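Local coordinates for protein ceramide very long chain fatty acid hydroxylase SCS7 (Saccharomyces cerevisiae, PDB 4ZR1) that hydroxylates the very long chain fatty acids of ceramides, probably at C-2, using dioxygen and electrons from cytochrome b5, at residues His255-Gln260 against Ala282-Met287; Leu153-Asp158 against Leu172-His177. All coordinates share one frame; numbering follows the deposited sequence.

Contact 1 (His255-Gln260 against Ala282-Met287); sequences HYKNYQ and APLSKM. With ZN (zinc ion), chain C.
The side-chain amide of Asn-258 ties the two segments together: its ND2 donates to Pro-283 O at 2.7 Å, with an N-H...O angle of 145°. The donor stands above the plane of the proline carbonyl, and that oxygen is in turn tilted from the amide plane of Asn-258. The other end of the same amide serves its own segment, because OD1 accepts from Gln-260 N at 2.7 Å, in the carbonyl plane. This is an Asx turn, in which one asparagine shapes the turn following helix 242-256 and also ties it to the extended chain of 282-287. Its CG lies anti to the backbone N (chi1 -163°), which carries the amide out to 282-287, ND2 at Pro-283 O and OD1 near Gln-260 N. Two bonds, both weak, follow nearby: Ser-285 N to Lys-257 O at 3.0 Å, and Tyr-259 N to Ser-285 OG at 3.3 Å. Lys-257 O also receives the CA-H of Leu-284, so that one carbonyl meets two successive residues. The touching backbones run nearly perpendicular, 85° apart, which limits their pairing to a short patch instead of a ladder. Around the serine, Tyr-259 CE1 approaches Ser-285 CB at 3.7 Å, while its ring stacks on His-79. Lys-257 extends fully past Leu-284, crossing it at about a right angle with CG 3.8 Å from Leu-284 CD2, and lays CE beside Ala-282 O; its NZ is bonded to Lys-30 O. Two residues before Lys-257, on helix 242-256, His-255 NE2 binds a zinc ion at 2.0 Å, together with His-177, His-232, His-236 and His-251.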
# COMPACT_ATOMS: atom_id res chain seq x y z
N HIS A 255 1.11 -10.13 1.78
CA HIS A 255 2.17 -10.00 0.81
C HIS A 255 2.67 -11.36 0.30
O HIS A 255 2.73 -11.59 -0.91
CB HIS A 255 3.34 -9.22 1.42
CG HIS A 255 3.12 -7.73 1.45
ND1 HIS A 255 3.22 -6.95 0.33
CD2 HIS A 255 2.81 -6.90 2.47
CE1 HIS A 255 2.98 -5.69 0.65
NE2 HIS A 255 2.72 -5.63 1.94
N TYR A 256 3.02 -12.26 1.21
CA TYR A 256 3.73 -13.47 0.83
C TYR A 256 2.90 -14.75 0.91
O TYR A 256 3.46 -15.84 0.99
CB TYR A 256 4.97 -13.64 1.71
CG TYR A 256 5.87 -12.43 1.76
CD1 TYR A 256 6.84 -12.21 0.78
CD2 TYR A 256 5.75 -11.50 2.78
CE1 TYR A 256 7.66 -11.10 0.83
CE2 TYR A 256 6.56 -10.39 2.84
CZ TYR A 256 7.52 -10.19 1.87
OH TYR A 256 8.32 -9.09 1.94
N LYS A 257 1.58 -14.63 0.89
CA LYS A 257 0.72 -15.82 0.95
C LYS A 257 -0.58 -15.64 0.17
O LYS A 257 -0.92 -16.47 -0.68
CB LYS A 257 0.42 -16.17 2.40
CG LYS A 257 -0.46 -17.39 2.58
CD LYS A 257 -0.57 -17.75 4.05
CE LYS A 257 -1.39 -19.02 4.27
NZ LYS A 257 -1.44 -19.35 5.72
N ASN A 258 -1.30 -14.56 0.46
CA ASN A 258 -2.59 -14.30 -0.19
C ASN A 258 -2.92 -12.81 -0.20
O ASN A 258 -3.12 -12.21 0.86
CB ASN A 258 -3.70 -15.09 0.53
CG ASN A 258 -4.97 -15.21 -0.31
OD1 ASN A 258 -5.40 -14.25 -0.96
ND2 ASN A 258 -5.58 -16.39 -0.29
N TYR A 259 -2.98 -12.21 -1.39
CA TYR A 259 -3.34 -10.80 -1.52
C TYR A 259 -4.78 -10.64 -2.00
O TYR A 259 -5.17 -9.57 -2.49
CB TYR A 259 -2.37 -10.07 -2.48
CG TYR A 259 -2.34 -10.57 -3.92
CD1 TYR A 259 -1.56 -11.66 -4.28
CD2 TYR A 259 -3.06 -9.93 -4.91
CE1 TYR A 259 -1.53 -12.11 -5.59
CE2 TYR A 259 -3.03 -10.36 -6.23
CZ TYR A 259 -2.26 -11.46 -6.56
OH TYR A 259 -2.23 -11.89 -7.86
N GLN A 260 -5.58 -11.70 -1.86
CA GLN A 260 -7.02 -11.60 -2.06
C GLN A 260 -7.70 -11.43 -0.70
O GLN A 260 -8.92 -11.27 -0.61
CB GLN A 260 -7.58 -12.82 -2.79
CG GLN A 260 -7.36 -12.80 -4.29
CD GLN A 260 -5.94 -13.16 -4.68
OE1 GLN A 260 -5.38 -14.15 -4.21
NE2 GLN A 260 -5.34 -12.34 -5.53
N ALA A 282 -6.07 -20.18 5.08
CA ALA A 282 -6.28 -19.45 3.84
C ALA A 282 -5.42 -20.04 2.74
O ALA A 282 -4.30 -20.44 3.00
CB ALA A 282 -5.98 -17.97 4.05
N PRO A 283 -5.95 -20.12 1.51
CA PRO A 283 -5.21 -20.67 0.37
C PRO A 283 -4.08 -19.75 -0.07
O PRO A 283 -4.07 -18.56 0.27
CB PRO A 283 -6.27 -20.78 -0.73
CG PRO A 283 -7.59 -20.54 -0.05
CD PRO A 283 -7.30 -19.69 1.12
N LEU A 284 -3.14 -20.29 -0.84
CA LEU A 284 -2.15 -19.45 -1.51
C LEU A 284 -2.81 -18.74 -2.69
O LEU A 284 -3.88 -19.14 -3.15
CB LEU A 284 -0.96 -20.29 -1.98
CG LEU A 284 -0.21 -21.12 -0.94
CD1 LEU A 284 0.94 -21.88 -1.59
CD2 LEU A 284 0.29 -20.25 0.20
N SER A 285 -2.18 -17.67 -3.18
CA SER A 285 -2.69 -17.00 -4.37
C SER A 285 -2.19 -17.72 -5.62
O SER A 285 -1.15 -18.40 -5.58
CB SER A 285 -2.28 -15.53 -4.37
OG SER A 285 -3.08 -14.79 -3.45
N LYS A 286 -2.93 -17.61 -6.72
CA LYS A 286 -2.61 -18.38 -7.91
C LYS A 286 -1.41 -17.77 -8.63
O LYS A 286 -1.26 -16.55 -8.66
CB LYS A 286 -3.82 -18.50 -8.85
CG LYS A 286 -4.36 -17.20 -9.44
CD LYS A 286 -5.72 -17.44 -10.12
CE LYS A 286 -6.27 -16.20 -10.82
NZ LYS A 286 -5.53 -15.88 -12.08
N MET A 287 -0.56 -18.63 -9.18
CA MET A 287 0.60 -18.18 -9.93
C MET A 287 0.39 -18.59 -11.38
O MET A 287 1.05 -19.50 -11.88
CB MET A 287 1.90 -18.77 -9.37
CG MET A 287 1.96 -18.81 -7.84
SD MET A 287 3.61 -19.18 -7.19
CE MET A 287 3.21 -20.01 -5.65
ZN ZN C . 2.74 -3.81 2.86

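Contact 2 (Leu153-Asp158 against Leu172-His177); sequences LFHFDD and LLHGCH. With ZN (zinc ion), chain D; ZN (zinc ion), chain C; BOG (octyl beta-D-glucopyranoside), chain E.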
# COMPACT_ATOMS: atom_id res chain seq x y z
N LEU A 153 -9.55 -0.26 -4.73
CA LEU A 153 -8.77 0.57 -5.66
C LEU A 153 -7.37 -0.01 -5.87
O LEU A 153 -6.98 -0.34 -6.99
CB LEU A 153 -8.67 2.01 -5.18
CG LEU A 153 -8.02 2.91 -6.23
CD1 LEU A 153 -9.06 3.32 -7.26
CD2 LEU A 153 -7.38 4.16 -5.61
N PHE A 154 -6.62 -0.16 -4.78
CA PHE A 154 -5.28 -0.73 -4.84
C PHE A 154 -5.23 -2.13 -5.46
O PHE A 154 -4.33 -2.45 -6.23
CB PHE A 154 -4.68 -0.76 -3.44
CG PHE A 154 -4.32 0.58 -2.90
CD1 PHE A 154 -4.55 1.72 -3.66
CD2 PHE A 154 -3.76 0.72 -1.64
CE1 PHE A 154 -4.22 2.97 -3.17
CE2 PHE A 154 -3.43 1.98 -1.14
CZ PHE A 154 -3.66 3.10 -1.91
N HIS A 155 -6.18 -2.99 -5.12
CA HIS A 155 -6.20 -4.32 -5.70
C HIS A 155 -7.33 -4.50 -6.71
O HIS A 155 -7.99 -5.53 -6.72
CB HIS A 155 -6.29 -5.38 -4.60
CG HIS A 155 -5.02 -5.56 -3.84
ND1 HIS A 155 -4.02 -6.42 -4.26
CD2 HIS A 155 -4.57 -4.99 -2.70
CE1 HIS A 155 -3.02 -6.37 -3.40
NE2 HIS A 155 -3.32 -5.51 -2.45
N PHE A 156 -7.55 -3.48 -7.54
CA PHE A 156 -8.38 -3.58 -8.74
C PHE A 156 -8.09 -4.88 -9.50
O PHE A 156 -9.01 -5.62 -9.87
CB PHE A 156 -8.13 -2.38 -9.64
CG PHE A 156 -9.33 -1.91 -10.40
CD1 PHE A 156 -10.31 -1.16 -9.77
CD2 PHE A 156 -9.48 -2.20 -11.75
CE1 PHE A 156 -11.41 -0.71 -10.47
CE2 PHE A 156 -10.58 -1.76 -12.45
CZ PHE A 156 -11.55 -1.01 -11.81
N ASP A 157 -6.80 -5.14 -9.73
CA ASP A 157 -6.30 -6.41 -10.29
C ASP A 157 -7.08 -6.95 -11.49
O ASP A 157 -7.05 -6.35 -12.56
CB ASP A 157 -6.24 -7.47 -9.19
CG ASP A 157 -5.37 -7.05 -8.01
OD1 ASP A 157 -4.70 -5.99 -8.08
OD2 ASP A 157 -5.33 -7.80 -7.01
N ASP A 158 -7.75 -8.09 -11.30
CA ASP A 158 -8.51 -8.76 -12.36
C ASP A 158 -9.40 -7.80 -13.16
O ASP A 158 -9.51 -7.91 -14.38
CB ASP A 158 -9.37 -9.88 -11.76
CG ASP A 158 -9.85 -10.89 -12.80
OD1 ASP A 158 -9.63 -10.68 -14.02
OD2 ASP A 158 -10.47 -11.91 -12.40
N LEU A 172 1.91 2.47 -9.61
CA LEU A 172 2.19 3.65 -8.78
C LEU A 172 1.37 3.70 -7.49
O LEU A 172 1.82 4.26 -6.49
CB LEU A 172 1.95 4.93 -9.59
CG LEU A 172 2.97 5.29 -10.66
CD1 LEU A 172 2.51 6.52 -11.42
CD2 LEU A 172 4.37 5.53 -10.07
N LEU A 173 0.16 3.14 -7.50
CA LEU A 173 -0.71 3.22 -6.32
C LEU A 173 -0.43 2.14 -5.29
O LEU A 173 -0.61 2.36 -4.10
CB LEU A 173 -2.18 3.15 -6.73
CG LEU A 173 -2.70 4.38 -7.49
CD1 LEU A 173 -4.20 4.30 -7.70
CD2 LEU A 173 -2.31 5.65 -6.76
N HIS A 174 0.02 0.97 -5.74
CA HIS A 174 0.17 -0.16 -4.83
C HIS A 174 0.97 -1.34 -5.41
O HIS A 174 1.64 -2.06 -4.68
CB HIS A 174 -1.20 -0.64 -4.38
CG HIS A 174 -1.17 -1.50 -3.16
ND1 HIS A 174 -0.68 -1.05 -1.95
CD2 HIS A 174 -1.54 -2.79 -2.97
CE1 HIS A 174 -0.77 -2.02 -1.06
NE2 HIS A 174 -1.29 -3.08 -1.65
N GLY A 175 0.89 -1.53 -6.73
CA GLY A 175 1.58 -2.63 -7.37
C GLY A 175 3.06 -2.68 -7.06
O GLY A 175 3.60 -3.74 -6.74
N CYS A 176 3.72 -1.52 -7.13
CA CYS A 176 5.15 -1.42 -6.86
C CYS A 176 5.49 -1.93 -5.47
O CYS A 176 6.51 -2.59 -5.24
CB CYS A 176 5.62 0.03 -7.01
SG CYS A 176 7.40 0.23 -6.88
N HIS A 177 4.62 -1.63 -4.52
CA HIS A 177 4.87 -2.03 -3.16
C HIS A 177 4.80 -3.56 -3.01
O HIS A 177 5.57 -4.16 -2.26
CB HIS A 177 3.88 -1.33 -2.22
CG HIS A 177 3.99 -1.78 -0.80
ND1 HIS A 177 5.15 -1.67 -0.08
CD2 HIS A 177 3.10 -2.40 0.01
CE1 HIS A 177 4.97 -2.17 1.13
NE2 HIS A 177 3.73 -2.62 1.20
ZN ZN D . -2.02 -5.00 -0.95
ZN ZN C . 2.74 -3.81 2.86
C1 BOG E . 3.36 4.25 -3.78
O1 BOG E . 4.54 4.93 -4.16
C2 BOG E . 3.72 3.17 -2.79
O2 BOG E . 4.47 2.20 -3.48
C3 BOG E . 2.47 2.50 -2.27
O3 BOG E . 2.73 1.64 -1.18
C4 BOG E . 1.42 3.49 -1.87
O4 BOG E . 0.23 2.78 -1.65
C5 BOG E . 1.21 4.47 -3.00
O5 BOG E . 2.43 5.15 -3.23
C6 BOG E . 0.08 5.39 -2.60
O6 BOG E . 0.18 6.67 -3.18
C1' BOG E . 4.69 5.14 -5.55
C2' BOG E . 5.99 5.85 -5.86
C3' BOG E . 5.82 6.60 -7.16
C4' BOG E . 6.10 8.08 -7.00
C5' BOG E . 5.19 8.89 -7.91
C6' BOG E . 5.73 10.29 -8.07
C7' BOG E . 4.75 11.15 -8.82
C8' BOG E . 4.83 10.84 -10.29
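His-155 and His-174 meet on one zinc ion, which their NE2 atoms bind at 2.0 Å and 2.2 Å respectively; His-150, His-178 and His-254 complete the site. The two imidazoles are steeply inclined to each other, their planes at 73°. A weak bond of 3.3 Å from His-155 ND1 to Asp-157 OD2, at the ring edge and in its plane, lends a second-shell hold on the ring's rotation. His-150 with His-155, and His-174 with His-177 and His-178, have the spacing of the histidine boxes of this membrane hydroxylase family; His-177 NE2 binds the second zinc ion. Phe-154 flanks the His-174 imidazole, its ring almost parallel to it (16°) but slid so far that they barely overlap; Phe-154 CD2 lies over the imidazole face, 3.6 Å from His-174 ND1. Leu-173 O sits above the centre of the phenyl ring, and the same oxygen accepts a 2.6 Å hydrogen bond from O4 of a bound octyl glucoside. With CG anti to its carbonyl carbon (chi1 -71°), Phe-154 turns one and the same ring face to Leu-173 O and the imidazole. Cutting this side chain back to an alanine would probably open a gap beside His-174 and leave the imidazole freer to tilt away from its metal. Toward the surface, Leu-153 CD2 touches Leu-173 CD1 at 3.8 Å. The contact thus sets the end of helix 128-154, probably on the cytoplasmic side, and the turn that follows it, against helix 164-179, within which residues 172-175 form a wider pi-type turn.

Followed from the N terminus, the chain first closes contact 2, a short loop that leaves helix 128-154, takes in the start of helix 164-179 and returns against the helix end. It then runs through membrane helices 191-208 and 211-236 and along helix 242-256 before contact 1 closes the second loop, which includes helix 269-273. The two are in series, neither nested nor crossed, yet they meet in space: His-255 and His-177 share one zinc ion, and Tyr-259 packs on Asp-157 and His-155. Sequence-distant loops thereby join around the dimetal centre, linking the ends of helices 128-154 and 242-256, probably on the cytoplasmic side, and helix 164-179, to the chain before strand 289-290.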